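Local coordinates for ABC transporter substrate-binding protein (Streptococcus pneumoniae, PDB 4OHN) that binds free histidine between its two lobes and probably delivers amino acids to an ABC uptake transporter, at residues S98-K103 and A207-S212; T49-K54 and K221-A226; D89-K94 and G132-A137; M102-V107 and D179-N184; G8-K13 and K214-L219. All blocks are in the same frame, centred on the assembly; numbering follows the deposited sequence. Where two conformers were deposited one is given.

Contact 1 of 5, residues S98-K103 and A207-S212; sequences SNSYMK and AFAVGS
This contact belongs to the sheet beside the histidine pocket, where F208 lines the bound ligand and Y101 packs against F208 CB. The ring of Y101 lies under the F208 backbone. F208 CB sits over its face, 4.2 Å from the ring centroid. With chi1 at 60°, CG of Y101 stands between its own N and carbonyl carbon, and the ring is folded back across the partner chain. Its OH reaches water 1 at 2.8 Å, and this water donates to A209 O. M102 SD lies 3.9 Å from F208 CD2, an oblique Met-aromatic contact. S98 grips V210 twice: S98 N donates to V210 O at 2.9 Å, and S98 OG accepts from V210 N at 2.9 Å. That hydroxyl donates to N99 O. Further bonds run from Y101 N to F208 O and from F208 N to M102 O. The segments run roughly antiparallel; K103 and A207 form a non-hydrogen-bonded pair, consistent with the pair of interdomain strands of the type II periplasmic-binding-protein fold.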
# COMPACT_ATOMS: atom_id res chain seq x y z
N SER A 98 7.35 8.97 7.53
CA SER A 98 8.78 8.79 7.27
C SER A 98 9.12 9.32 5.88
O SER A 98 8.24 9.66 5.08
CB SER A 98 9.16 7.31 7.33
OG SER A 98 8.62 6.60 6.22
N ASN A 99 10.41 9.36 5.58
CA ASN A 99 10.84 9.49 4.20
C ASN A 99 10.20 8.35 3.37
O ASN A 99 9.94 7.26 3.87
CB ASN A 99 12.36 9.41 4.09
CG ASN A 99 13.04 10.66 4.53
OD1 ASN A 99 12.43 11.70 4.65
ND2 ASN A 99 14.33 10.57 4.72
N SER A 100 9.96 8.63 2.10
CA SER A 100 9.42 7.61 1.22
C SER A 100 10.49 6.60 0.80
O SER A 100 11.66 6.95 0.64
CB SER A 100 8.75 8.26 0.01
OG SER A 100 7.65 9.07 0.41
N TYR A 101 10.09 5.35 0.61
CA TYR A 101 11.06 4.28 0.33
C TYR A 101 10.86 3.58 -1.00
O TYR A 101 11.69 2.76 -1.38
CB TYR A 101 11.12 3.27 1.48
CG TYR A 101 9.82 2.59 1.77
CD1 TYR A 101 9.45 1.45 1.09
CD2 TYR A 101 8.94 3.10 2.72
CE1 TYR A 101 8.23 0.82 1.35
CE2 TYR A 101 7.72 2.48 2.98
CZ TYR A 101 7.38 1.35 2.28
OH TYR A 101 6.19 0.70 2.52
N MET A 102 9.74 3.85 -1.69
CA MET A 102 9.37 3.19 -2.96
C MET A 102 8.36 4.03 -3.76
O MET A 102 7.41 4.56 -3.19
CB MET A 102 8.75 1.82 -2.65
CG MET A 102 8.54 0.90 -3.86
SD MET A 102 7.79 -0.71 -3.46
CE MET A 102 8.88 -1.34 -2.20
N LYS A 103 8.54 4.13 -5.08
CA LYS A 103 7.52 4.75 -5.92
C LYS A 103 6.40 3.76 -6.20
O LYS A 103 6.58 2.54 -6.15
CB LYS A 103 8.12 5.21 -7.25
CG LYS A 103 9.30 6.18 -7.08
CD LYS A 103 8.91 7.39 -6.24
CE LYS A 103 10.08 8.34 -6.07
NZ LYS A 103 9.65 9.62 -5.44
N ALA A 207 4.28 7.73 -3.77
CA ALA A 207 5.35 7.07 -3.05
C ALA A 207 4.81 6.47 -1.77
O ALA A 207 3.91 7.02 -1.14
CB ALA A 207 6.48 8.03 -2.76
N PHE A 208 5.38 5.34 -1.40
CA PHE A 208 5.07 4.68 -0.15
C PHE A 208 5.96 5.22 0.96
O PHE A 208 7.15 5.47 0.77
CB PHE A 208 5.34 3.18 -0.25
CG PHE A 208 4.43 2.41 -1.19
CD1 PHE A 208 3.15 2.83 -1.50
CD2 PHE A 208 4.87 1.20 -1.72
CE1 PHE A 208 2.34 2.07 -2.34
CE2 PHE A 208 4.06 0.45 -2.55
CZ PHE A 208 2.80 0.88 -2.86
N ALA A 209 5.38 5.39 2.14
CA ALA A 209 6.13 5.79 3.33
C ALA A 209 5.45 5.14 4.53
O ALA A 209 4.43 4.44 4.42
CB ALA A 209 6.16 7.31 3.46
N VAL A 210 6.01 5.37 5.71
CA VAL A 210 5.50 4.81 6.95
C VAL A 210 4.74 5.89 7.70
O VAL A 210 5.27 6.98 7.90
CB VAL A 210 6.64 4.26 7.82
CG1 VAL A 210 6.08 3.56 9.05
CG2 VAL A 210 7.52 3.30 7.01
N GLY A 211 3.52 5.59 8.11
CA GLY A 211 2.70 6.54 8.83
C GLY A 211 2.72 6.36 10.33
O GLY A 211 2.63 5.24 10.81
N SER A 212 2.80 7.49 11.05
CA SER A 212 2.75 7.52 12.50
C SER A 212 1.82 8.60 12.98
O SER A 212 1.42 9.48 12.23
CB SER A 212 4.15 7.79 13.11
OG SER A 212 4.49 9.16 13.05
O HOH W 1 4.01 1.70 3.91

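Contact 2 of 5, residues T49-K54 and K221-A226; sequences TAVFEK and KKINEA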
# COMPACT_ATOMS: atom_id res chain seq x y z
N THR A 49 11.05 -5.20 9.89
CA THR A 49 11.81 -6.08 10.78
C THR A 49 13.27 -5.61 10.85
O THR A 49 13.85 -5.48 11.94
CB THR A 49 11.73 -7.56 10.34
OG1 THR A 49 10.36 -7.98 10.39
CG2 THR A 49 12.53 -8.46 11.21
N ALA A 50 13.86 -5.34 9.69
CA ALA A 50 15.25 -4.90 9.63
C ALA A 50 15.45 -3.52 10.26
O ALA A 50 16.45 -3.27 10.91
CB ALA A 50 15.73 -4.89 8.18
N VAL A 51 14.48 -2.62 10.08
CA VAL A 51 14.55 -1.31 10.73
C VAL A 51 14.57 -1.45 12.24
O VAL A 51 15.42 -0.89 12.93
CB VAL A 51 13.37 -0.41 10.28
CG1 VAL A 51 13.12 0.75 11.26
CG2 VAL A 51 13.62 0.11 8.85
N PHE A 52 13.61 -2.20 12.78
CA PHE A 52 13.49 -2.27 14.22
C PHE A 52 14.56 -3.15 14.86
O PHE A 52 14.92 -2.93 16.02
CB PHE A 52 12.04 -2.57 14.61
CG PHE A 52 11.18 -1.36 14.41
CD1 PHE A 52 11.38 -0.23 15.20
CD2 PHE A 52 10.27 -1.30 13.38
CE1 PHE A 52 10.63 0.93 14.99
CE2 PHE A 52 9.55 -0.16 13.15
CZ PHE A 52 9.72 0.96 13.94
N GLU A 53 15.15 -4.06 14.09
CA GLU A 53 16.32 -4.82 14.52
C GLU A 53 17.47 -3.89 14.92
O GLU A 53 18.24 -4.22 15.82
CB GLU A 53 16.79 -5.75 13.39
CG GLU A 53 17.87 -6.74 13.73
CD GLU A 53 19.32 -6.21 13.69
OE1 GLU A 53 19.64 -5.16 13.07
OE2 GLU A 53 20.17 -6.89 14.29
N LYS A 54 17.60 -2.75 14.24
CA LYS A 54 18.68 -1.81 14.55
C LYS A 54 18.58 -1.29 15.99
O LYS A 54 19.57 -0.81 16.54
CB LYS A 54 18.69 -0.60 13.59
CG LYS A 54 18.94 -0.88 12.10
CD LYS A 54 20.37 -1.30 11.77
CE LYS A 54 20.56 -1.54 10.28
NZ LYS A 54 21.97 -1.83 9.92
N LYS A 221 12.11 9.83 12.99
CA LYS A 221 13.55 10.00 12.81
C LYS A 221 14.28 8.67 12.87
O LYS A 221 15.18 8.41 12.08
CB LYS A 221 14.14 10.93 13.86
CG LYS A 221 13.66 12.34 13.75
CD LYS A 221 14.36 13.24 14.74
CE LYS A 221 13.82 14.65 14.67
NZ LYS A 221 12.53 14.76 15.40
N LYS A 222 13.92 7.83 13.83
CA LYS A 222 14.56 6.53 13.97
C LYS A 222 14.32 5.62 12.77
O LYS A 222 15.20 4.85 12.37
CB LYS A 222 14.15 5.85 15.28
CG LYS A 222 14.61 6.62 16.50
CD LYS A 222 16.12 6.88 16.50
CE LYS A 222 16.62 7.43 17.82
NZ LYS A 222 18.01 7.95 17.68
N ILE A 223 13.13 5.68 12.18
CA ILE A 223 12.87 4.92 10.97
C ILE A 223 13.77 5.47 9.86
O ILE A 223 14.44 4.71 9.15
CB ILE A 223 11.38 5.00 10.58
CG1 ILE A 223 10.53 4.29 11.63
CG2 ILE A 223 11.17 4.43 9.18
CD1 ILE A 223 9.05 4.61 11.50
N ASN A 224 13.82 6.79 9.70
CA ASN A 224 14.64 7.37 8.63
C ASN A 224 16.12 7.05 8.80
O ASN A 224 16.82 6.75 7.81
CB ASN A 224 14.43 8.88 8.59
CG ASN A 224 13.05 9.28 8.08
OD1 ASN A 224 12.39 8.52 7.36
ND2 ASN A 224 12.61 10.47 8.45
N GLU A 225 16.63 7.13 10.02
CA GLU A 225 18.04 6.81 10.26
C GLU A 225 18.32 5.36 9.92
O GLU A 225 19.39 5.05 9.37
CB GLU A 225 18.40 7.08 11.71
CG GLU A 225 18.42 8.56 12.07
CD GLU A 225 18.48 8.84 13.53
OE1 GLU A 225 18.63 7.92 14.36
OE2 GLU A 225 18.38 10.05 13.88
N ALA A 226 17.41 4.46 10.26
CA ALA A 226 17.59 3.06 9.92
C ALA A 226 17.58 2.87 8.40
O ALA A 226 18.37 2.06 7.87
CB ALA A 226 16.53 2.22 10.56
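V51 points at A226, and its two methyls straddle the A226 methyl. V51 CG1 is 3.8 Å from A226 CB, and V51 CG2 is 4.0 Å from the same atom. CG1 lies opposite the V51 backbone N (chi1 160°), which also carries it to the I223 backbone, 4.2 Å from I223 CA. The same methyl rests over the centre of the F52 ring, on one face. V51 is thus wedged between its neighbour's ring and the other helix. F52 leaves its helix at an angle to the contact, and the far end of its ring comes nearer than its CB. Ring atom CZ approaches I223 CG1 obliquely at 4.1 Å. K54 adds an aliphatic touch, with its CG 4.2 Å from A226 CB. The K54 ammonium group continues to D233, with which it forms a salt bridge. The contact is otherwise apolar. The axes of segments 49-53 and 221-226 cross at 103°, 9.3 Å apart at closest. Helix 43-53 here packs across helix 217-232, while F52 and I223 both reach L80 of strand 80-81 and F52 also covers I20 and I22 of strand 19-24.

Contact 3 of 5, residues D89-K94 and G132-A137; sequences DERREK and GSSGYA. With HIS (histidine), chain B.
R91 and S134 meet at the carboxylate of the bound histidine. The charged hydrogen bonds come first. R91 NH1 donates to the ligand O at 2.8 Å, and R91 NH2 donates to the ligand OXT at 2.9 Å. Both are nearly straight, with angles of 163° and 174°. The carboxylate lies at the edge of the guanidinium, so the two groups form a paired, two-bond grip. The R91 chain is extended from CG to NE, which carries the group from helix 89-92 to the ligand. R91 NH1 also donates to S86 O, a second bond that helps to fix the rotation of the guanidinium.

Backbone bonds come next. S134 N donates to the ligand OXT at 3.0 Å, giving this oxygen a second donor. The amide belongs to the first turn of helix 134-141, and the helix end would probably favour the negative charge. S133 is the N-cap: its OG accepts from Y136 N at 3.0 Å and is also bonded to Q130 O.

The remaining contacts are packing. S134 CB lies over one face of the R91 guanidinium, 3.7 Å from NH1. The S134 hydroxyl is bonded to E206. Farther from the ligand, E90 OE1 comes within 4.2 Å of A137 CB. An arginine and a helix start holding the ligand carboxylate are characteristic of amino-acid-binding proteins of solute-binding family 3.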
# COMPACT_ATOMS: atom_id res chain seq x y z
N ASP A 89 -1.07 14.17 0.17
CA ASP A 89 -1.30 15.43 0.85
C ASP A 89 -2.45 15.36 1.82
O ASP A 89 -2.37 15.89 2.92
CB ASP A 89 -1.59 16.54 -0.16
CG ASP A 89 -0.36 17.00 -0.91
OD1 ASP A 89 0.77 16.63 -0.51
OD2 ASP A 89 -0.52 17.74 -1.90
N GLU A 90 -3.54 14.71 1.40
CA GLU A 90 -4.71 14.53 2.25
C GLU A 90 -4.31 13.82 3.55
O GLU A 90 -4.69 14.25 4.63
CB GLU A 90 -5.75 13.71 1.47
CG GLU A 90 -7.13 13.59 2.09
CD GLU A 90 -8.09 12.79 1.20
OE1 GLU A 90 -8.24 13.14 0.00
OE2 GLU A 90 -8.67 11.81 1.68
N ARG A 91 -3.52 12.76 3.45
CA ARG A 91 -3.14 12.02 4.64
C ARG A 91 -2.19 12.79 5.55
O ARG A 91 -2.20 12.59 6.76
CB ARG A 91 -2.53 10.68 4.24
CG ARG A 91 -3.58 9.74 3.70
CD ARG A 91 -3.00 8.49 3.10
NE ARG A 91 -4.05 7.52 2.81
CZ ARG A 91 -3.86 6.39 2.14
NH1 ARG A 91 -2.67 6.11 1.64
NH2 ARG A 91 -4.88 5.57 1.97
N ARG A 92 -1.40 13.68 4.96
CA ARG A 92 -0.49 14.52 5.76
C ARG A 92 -1.24 15.47 6.69
O ARG A 92 -0.66 16.00 7.64
CB ARG A 92 0.47 15.28 4.84
CG ARG A 92 1.57 14.41 4.27
CD ARG A 92 2.51 15.20 3.37
NE ARG A 92 3.42 14.33 2.63
CZ ARG A 92 4.51 13.76 3.13
NH1 ARG A 92 4.86 13.96 4.40
NH2 ARG A 92 5.26 12.99 2.37
N GLU A 93 -2.53 15.69 6.43
CA GLU A 93 -3.34 16.49 7.35
C GLU A 93 -3.63 15.71 8.64
O GLU A 93 -4.02 16.30 9.64
CB GLU A 93 -4.65 16.91 6.69
CG GLU A 93 -4.48 17.71 5.42
CD GLU A 93 -3.78 19.03 5.65
OE1 GLU A 93 -4.16 19.75 6.60
OE2 GLU A 93 -2.84 19.36 4.90
N LYS A 94 -3.45 14.39 8.62
CA LYS A 94 -3.92 13.53 9.70
C LYS A 94 -2.81 12.72 10.40
O LYS A 94 -2.92 12.39 11.58
CB LYS A 94 -4.98 12.56 9.15
CG LYS A 94 -6.12 13.30 8.42
CD LYS A 94 -7.25 12.37 7.98
CE LYS A 94 -8.11 11.94 9.16
NZ LYS A 94 -9.04 10.82 8.84
N GLY A 132 -10.86 2.01 1.12
CA GLY A 132 -9.98 2.80 1.98
C GLY A 132 -8.68 3.23 1.30
O GLY A 132 -7.77 3.72 1.95
N SER A 133 -8.60 3.01 -0.01
CA SER A 133 -7.35 3.25 -0.72
C SER A 133 -7.13 4.68 -1.17
O SER A 133 -8.06 5.46 -1.39
CB SER A 133 -7.26 2.36 -1.95
OG SER A 133 -8.15 2.74 -2.98
N SER A 134 -5.86 5.01 -1.34
CA SER A 134 -5.47 6.29 -1.91
C SER A 134 -5.99 6.38 -3.35
O SER A 134 -6.31 7.47 -3.82
CB SER A 134 -3.95 6.45 -1.82
OG SER A 134 -3.33 5.36 -2.42
N GLY A 135 -6.05 5.26 -4.04
CA GLY A 135 -6.59 5.25 -5.39
C GLY A 135 -8.02 5.74 -5.44
O GLY A 135 -8.37 6.56 -6.31
N TYR A 136 -8.86 5.26 -4.54
CA TYR A 136 -10.23 5.73 -4.52
C TYR A 136 -10.30 7.22 -4.21
O TYR A 136 -11.10 7.96 -4.81
CB TYR A 136 -11.10 4.94 -3.51
CG TYR A 136 -12.52 5.43 -3.50
CD1 TYR A 136 -13.35 5.17 -4.58
CD2 TYR A 136 -13.00 6.24 -2.50
CE1 TYR A 136 -14.64 5.66 -4.62
CE2 TYR A 136 -14.30 6.74 -2.55
CZ TYR A 136 -15.10 6.43 -3.61
OH TYR A 136 -16.40 6.90 -3.67
N ALA A 137 -9.46 7.69 -3.30
CA ALA A 137 -9.45 9.11 -3.00
C ALA A 137 -9.07 9.93 -4.24
O ALA A 137 -9.64 10.98 -4.49
CB ALA A 137 -8.48 9.42 -1.85
N HIS B . -1.46 2.28 -1.55
CA HIS B . -2.90 2.28 -1.21
C HIS B . -3.14 3.04 0.08
O HIS B . -2.17 3.51 0.71
CB HIS B . -3.51 0.86 -1.20
CG HIS B . -3.22 -0.00 -0.00
ND1 HIS B . -4.18 -0.87 0.50
CD2 HIS B . -2.10 -0.22 0.73
CE1 HIS B . -3.66 -1.56 1.50
NE2 HIS B . -2.40 -1.19 1.66
OXT HIS B . -4.33 3.18 0.44

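Contact 4 of 5, residues M102-V107 and D179-N184; sequences MKNEQV and DRVYAN. With HIS (histidine), chain B.
D179 and N104 meet beside the amino group of the bound histidine. D179 OD2 accepts from the ligand N at 2.7 Å, so the carboxylate faces the ligand's positive end. The same oxygen receives two weak bonds from strand 102-111: one from N104 ND2 at 2.9 Å and one from Q106 NE2 at 3.2 Å. The two amides come in at different attitudes. The N104 amide plane is nearly parallel to the carboxylate plane, 16° apart, while that of Q106 stands nearly upright to it, at 82°. The other oxygen, D179 OD1, takes a hydrogen from water 2, which also donates to Q106 OE1.

A second shell holds the amides. N104 ND2 and Q106 NE2 both donate to E206 OE1, so one glutamate positions both. The N104 chain runs with CG anti to its N (chi1 -180°), which carries the amide across the start of the helix. N104 OD1 rests against V181, 3.6 Å from V181 CG1.

Farther out, R180 N donates to E105 O at 2.8 Å. R180 lies extended, and V107 CG1 sits over one face of its guanidinium and 3.8 Å from R180 CD. Q106 and D179 pair antiparallel in the sheet, and helix 180-189 starts just beyond. Strand 102-111 pairs with strand 206-212, which brings E206 and F208, and farther along with strands 175-179 and 196-200. V107 and R180 both reach T200.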
# COMPACT_ATOMS: atom_id res chain seq x y z
N MET A 102 9.74 3.85 -1.69
CA MET A 102 9.37 3.19 -2.96
C MET A 102 8.36 4.03 -3.76
O MET A 102 7.41 4.56 -3.19
CB MET A 102 8.75 1.82 -2.65
CG MET A 102 8.54 0.90 -3.86
SD MET A 102 7.79 -0.71 -3.46
CE MET A 102 8.88 -1.34 -2.20
N LYS A 103 8.54 4.13 -5.08
CA LYS A 103 7.52 4.75 -5.92
C LYS A 103 6.40 3.76 -6.20
O LYS A 103 6.58 2.54 -6.15
CB LYS A 103 8.12 5.21 -7.25
CG LYS A 103 9.30 6.18 -7.08
CD LYS A 103 8.91 7.39 -6.24
CE LYS A 103 10.08 8.34 -6.07
NZ LYS A 103 9.65 9.62 -5.44
N ASN A 104 5.24 4.29 -6.55
CA ASN A 104 4.09 3.47 -6.90
C ASN A 104 3.22 4.26 -7.85
O ASN A 104 3.31 5.49 -7.91
CB ASN A 104 3.33 3.11 -5.63
CG ASN A 104 2.11 2.24 -5.90
OD1 ASN A 104 2.19 1.16 -6.55
ND2 ASN A 104 0.95 2.76 -5.48
N GLU A 105 2.40 3.56 -8.61
CA GLU A 105 1.45 4.18 -9.52
C GLU A 105 0.12 3.49 -9.40
O GLU A 105 0.07 2.30 -9.11
CB GLU A 105 1.92 4.11 -10.97
CG GLU A 105 3.24 4.84 -11.24
CD GLU A 105 4.48 4.06 -10.78
OE1 GLU A 105 4.58 2.84 -11.06
OE2 GLU A 105 5.36 4.67 -10.14
N GLN A 106 -0.94 4.24 -9.56
CA GLN A 106 -2.28 3.69 -9.67
C GLN A 106 -2.53 3.30 -11.12
O GLN A 106 -2.26 4.07 -12.06
CB GLN A 106 -3.32 4.67 -9.15
CG GLN A 106 -3.13 5.05 -7.67
CD GLN A 106 -3.40 3.90 -6.73
OE1 GLN A 106 -4.35 3.13 -6.91
NE2 GLN A 106 -2.55 3.75 -5.72
N VAL A 107 -2.99 2.09 -11.31
CA VAL A 107 -3.26 1.56 -12.65
C VAL A 107 -4.69 1.06 -12.71
O VAL A 107 -5.34 0.79 -11.69
CB VAL A 107 -2.31 0.40 -13.04
CG1 VAL A 107 -0.86 0.91 -13.26
CG2 VAL A 107 -2.32 -0.71 -12.03
N ASP A 179 -3.15 -0.37 -7.05
CA ASP A 179 -1.72 -0.15 -7.05
C ASP A 179 -0.99 -1.06 -8.03
O ASP A 179 -1.22 -2.27 -8.04
CB ASP A 179 -1.15 -0.38 -5.64
CG ASP A 179 -1.85 0.45 -4.61
OD1 ASP A 179 -3.03 0.19 -4.35
OD2 ASP A 179 -1.20 1.37 -4.07
N ARG A 180 -0.08 -0.50 -8.82
CA ARG A 180 0.69 -1.28 -9.78
C ARG A 180 1.51 -2.37 -9.09
O ARG A 180 1.61 -3.47 -9.59
CB ARG A 180 1.57 -0.38 -10.63
CG ARG A 180 2.15 -1.06 -11.88
CD ARG A 180 2.77 -0.01 -12.82
NE ARG A 180 2.80 -0.42 -14.22
CZ ARG A 180 2.99 0.42 -15.23
NH1 ARG A 180 3.15 1.72 -15.00
NH2 ARG A 180 3.01 -0.03 -16.48
N VAL A 181 2.11 -2.08 -7.93
CA VAL A 181 2.93 -3.10 -7.29
C VAL A 181 2.10 -4.32 -6.93
O VAL A 181 2.55 -5.44 -7.04
CB VAL A 181 3.67 -2.63 -6.01
CG1 VAL A 181 4.63 -1.49 -6.34
CG2 VAL A 181 2.70 -2.27 -4.88
N TYR A 182 0.87 -4.09 -6.50
CA TYR A 182 0.01 -5.21 -6.18
C TYR A 182 -0.36 -5.98 -7.45
O TYR A 182 -0.22 -7.20 -7.51
CB TYR A 182 -1.23 -4.71 -5.44
CG TYR A 182 -2.21 -5.77 -4.98
CD1 TYR A 182 -2.54 -5.93 -3.65
CD2 TYR A 182 -2.81 -6.62 -5.87
CE1 TYR A 182 -3.44 -6.92 -3.26
CE2 TYR A 182 -3.67 -7.57 -5.48
CZ TYR A 182 -3.98 -7.73 -4.20
OH TYR A 182 -4.89 -8.74 -3.87
N ALA A 183 -0.86 -5.26 -8.45
CA ALA A 183 -1.30 -5.92 -9.67
C ALA A 183 -0.21 -6.77 -10.28
O ALA A 183 -0.46 -7.94 -10.63
CB ALA A 183 -1.80 -4.88 -10.68
N ASN A 184 1.00 -6.22 -10.39
CA ASN A 184 2.12 -6.96 -11.01
C ASN A 184 2.41 -8.24 -10.24
O ASN A 184 2.55 -9.32 -10.83
CB ASN A 184 3.39 -6.11 -11.04
CG ASN A 184 3.38 -5.00 -12.08
OD1 ASN A 184 2.59 -5.01 -13.01
ND2 ASN A 184 4.30 -4.04 -11.94
N HIS B . -1.46 2.28 -1.55
CA HIS B . -2.90 2.28 -1.21
C HIS B . -3.14 3.04 0.08
O HIS B . -2.17 3.51 0.71
CB HIS B . -3.51 0.86 -1.20
CG HIS B . -3.22 -0.00 -0.00
ND1 HIS B . -4.18 -0.87 0.50
CD2 HIS B . -2.10 -0.22 0.73
CE1 HIS B . -3.66 -1.56 1.50
NE2 HIS B . -2.40 -1.19 1.66
OXT HIS B . -4.33 3.18 0.44
O HOH W 2 -5.03 2.20 -4.40

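Contact 5 of 5, residues G8-K13 and K214-L219; sequences GDNWSK and KEDTTL
D9 and T218 make the tight part of this contact. The D9 carboxylate takes two bonds from one residue: T218 N donates to OD1 at 2.9 Å, and the T218 hydroxyl donates to OD2 at 2.8 Å. The amide uses the syn lone pair of OD1. D9 CG is anti to its backbone N (chi1 -161°), which turns the carboxylate across the first turn of helix 217-232. D216 answers from the other segment: its OD1 accepts from N10 N at 2.9 Å. These bonds link the beginnings of helices 11-17 and 217-232, where N10 and D216 are the N-cap residues. D216 is also the centre of an inverse gamma turn, and its OD2 is bonded to the Y14 hydroxyl. Water 3 donates to D216 OD1 at 2.7 Å and accepts from L219 N. W11 packs beside this polar group. Its CB is 3.5 Å from T218 CG2, and L219 CD1 lies at the ring edge, 3.9 Å from W11 CZ3. The E215 side is looser: E215 is exposed, and of its side chain, CB lies near G8 O, while the carboxylate leads away from the N-terminal segment.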
# COMPACT_ATOMS: atom_id res chain seq x y z
N GLY A 8 3.03 12.69 23.62
CA GLY A 8 2.73 11.73 22.57
C GLY A 8 3.95 11.24 21.81
O GLY A 8 3.82 10.45 20.86
N ASP A 9 5.15 11.65 22.22
CA ASP A 9 6.42 11.21 21.62
C ASP A 9 6.92 9.95 22.36
O ASP A 9 7.74 10.06 23.28
CB ASP A 9 7.45 12.37 21.70
CG ASP A 9 8.64 12.22 20.73
OD1 ASP A 9 8.58 11.46 19.75
OD2 ASP A 9 9.66 12.91 20.92
N ASN A 10 6.44 8.78 21.93
CA ASN A 10 6.51 7.53 22.68
C ASN A 10 7.72 6.67 22.40
O ASN A 10 7.76 5.51 22.81
CB ASN A 10 5.27 6.68 22.39
CG ASN A 10 3.99 7.31 22.89
OD1 ASN A 10 4.01 8.18 23.76
ND2 ASN A 10 2.86 6.86 22.35
N TRP A 11 8.72 7.22 21.71
CA TRP A 11 9.92 6.46 21.40
C TRP A 11 10.48 5.72 22.61
O TRP A 11 10.81 4.54 22.52
CB TRP A 11 11.02 7.34 20.77
CG TRP A 11 12.26 6.54 20.59
CD1 TRP A 11 13.39 6.59 21.34
CD2 TRP A 11 12.46 5.50 19.63
NE1 TRP A 11 14.28 5.65 20.92
CE2 TRP A 11 13.74 4.96 19.86
CE3 TRP A 11 11.69 4.97 18.59
CZ2 TRP A 11 14.26 3.92 19.09
CZ3 TRP A 11 12.20 3.94 17.84
CH2 TRP A 11 13.48 3.43 18.09
N SER A 12 10.58 6.39 23.74
CA SER A 12 11.20 5.78 24.91
C SER A 12 10.43 4.54 25.36
O SER A 12 11.03 3.58 25.85
CB SER A 12 11.37 6.77 26.07
OG SER A 12 10.12 7.16 26.60
N LYS A 13 9.11 4.54 25.17
CA LYS A 13 8.28 3.38 25.49
C LYS A 13 8.56 2.22 24.53
O LYS A 13 8.72 1.09 24.97
CB LYS A 13 6.79 3.76 25.43
CG LYS A 13 5.82 2.58 25.49
CD LYS A 13 4.40 3.02 25.15
CE LYS A 13 3.53 1.83 24.75
NZ LYS A 13 2.16 2.26 24.36
N LYS A 214 1.11 12.08 14.55
CA LYS A 214 1.90 13.29 14.37
C LYS A 214 2.89 13.54 15.49
O LYS A 214 3.99 14.04 15.26
CB LYS A 214 0.99 14.50 14.18
CG LYS A 214 0.27 14.46 12.85
CD LYS A 214 -0.43 15.76 12.57
CE LYS A 214 -0.87 15.84 11.13
NZ LYS A 214 -1.52 17.14 10.83
N GLU A 215 2.51 13.20 16.72
CA GLU A 215 3.34 13.49 17.87
C GLU A 215 4.55 12.56 18.02
O GLU A 215 5.46 12.86 18.80
CB GLU A 215 2.48 13.41 19.14
CG GLU A 215 1.24 14.34 19.15
CD GLU A 215 0.10 13.98 18.13
OE1 GLU A 215 -0.16 12.78 17.80
OE2 GLU A 215 -0.56 14.93 17.67
N ASP A 216 4.55 11.44 17.31
CA ASP A 216 5.62 10.45 17.40
C ASP A 216 6.84 10.83 16.53
O ASP A 216 7.29 10.07 15.64
CB ASP A 216 5.06 9.07 17.06
CG ASP A 216 5.03 8.11 18.25
OD1 ASP A 216 5.86 8.22 19.17
OD2 ASP A 216 4.19 7.17 18.24
N THR A 217 7.40 12.01 16.81
CA THR A 217 8.43 12.58 15.95
C THR A 217 9.76 11.85 16.05
O THR A 217 10.47 11.70 15.05
CB THR A 217 8.62 14.08 16.25
OG1 THR A 217 8.91 14.25 17.64
CG2 THR A 217 7.38 14.86 15.91
N THR A 218 10.10 11.38 17.23
CA THR A 218 11.36 10.68 17.39
C THR A 218 11.33 9.34 16.64
O THR A 218 12.29 8.97 15.97
CB THR A 218 11.66 10.45 18.86
OG1 THR A 218 11.78 11.71 19.51
CG2 THR A 218 12.97 9.71 19.04
N LEU A 219 10.23 8.61 16.76
CA LEU A 219 10.02 7.37 16.03
C LEU A 219 10.25 7.54 14.52
O LEU A 219 10.93 6.73 13.90
CB LEU A 219 8.60 6.87 16.33
CG LEU A 219 8.11 5.68 15.52
CD1 LEU A 219 9.01 4.46 15.72
CD2 LEU A 219 6.68 5.38 15.90
O HOH W 3 8.41 9.05 18.97

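Overall arrangement
Contacts 3 and 4 meet at the bound histidine from its two charged ends, one at the carboxylate and one at the amino group. Their centres are 16 Å apart, and G135 CA touches Q106 OE1 at 3.4 Å. Contact 1 shares M102 and K103 with contact 4. F208 is itself a pocket residue, its side chain about 4 Å from the histidine at the nearest atoms, and its CZ packs on N104 CG at 3.4 Å. Contacts 2 and 5 lie farther from the ligand, on helix 217-232. Contact 1 touches contact 2 through N99 N and N224 OD1, 2.8 Å apart, a probable hydrogen bond. K214 NZ of contact 5 reaches E93 O of contact 3.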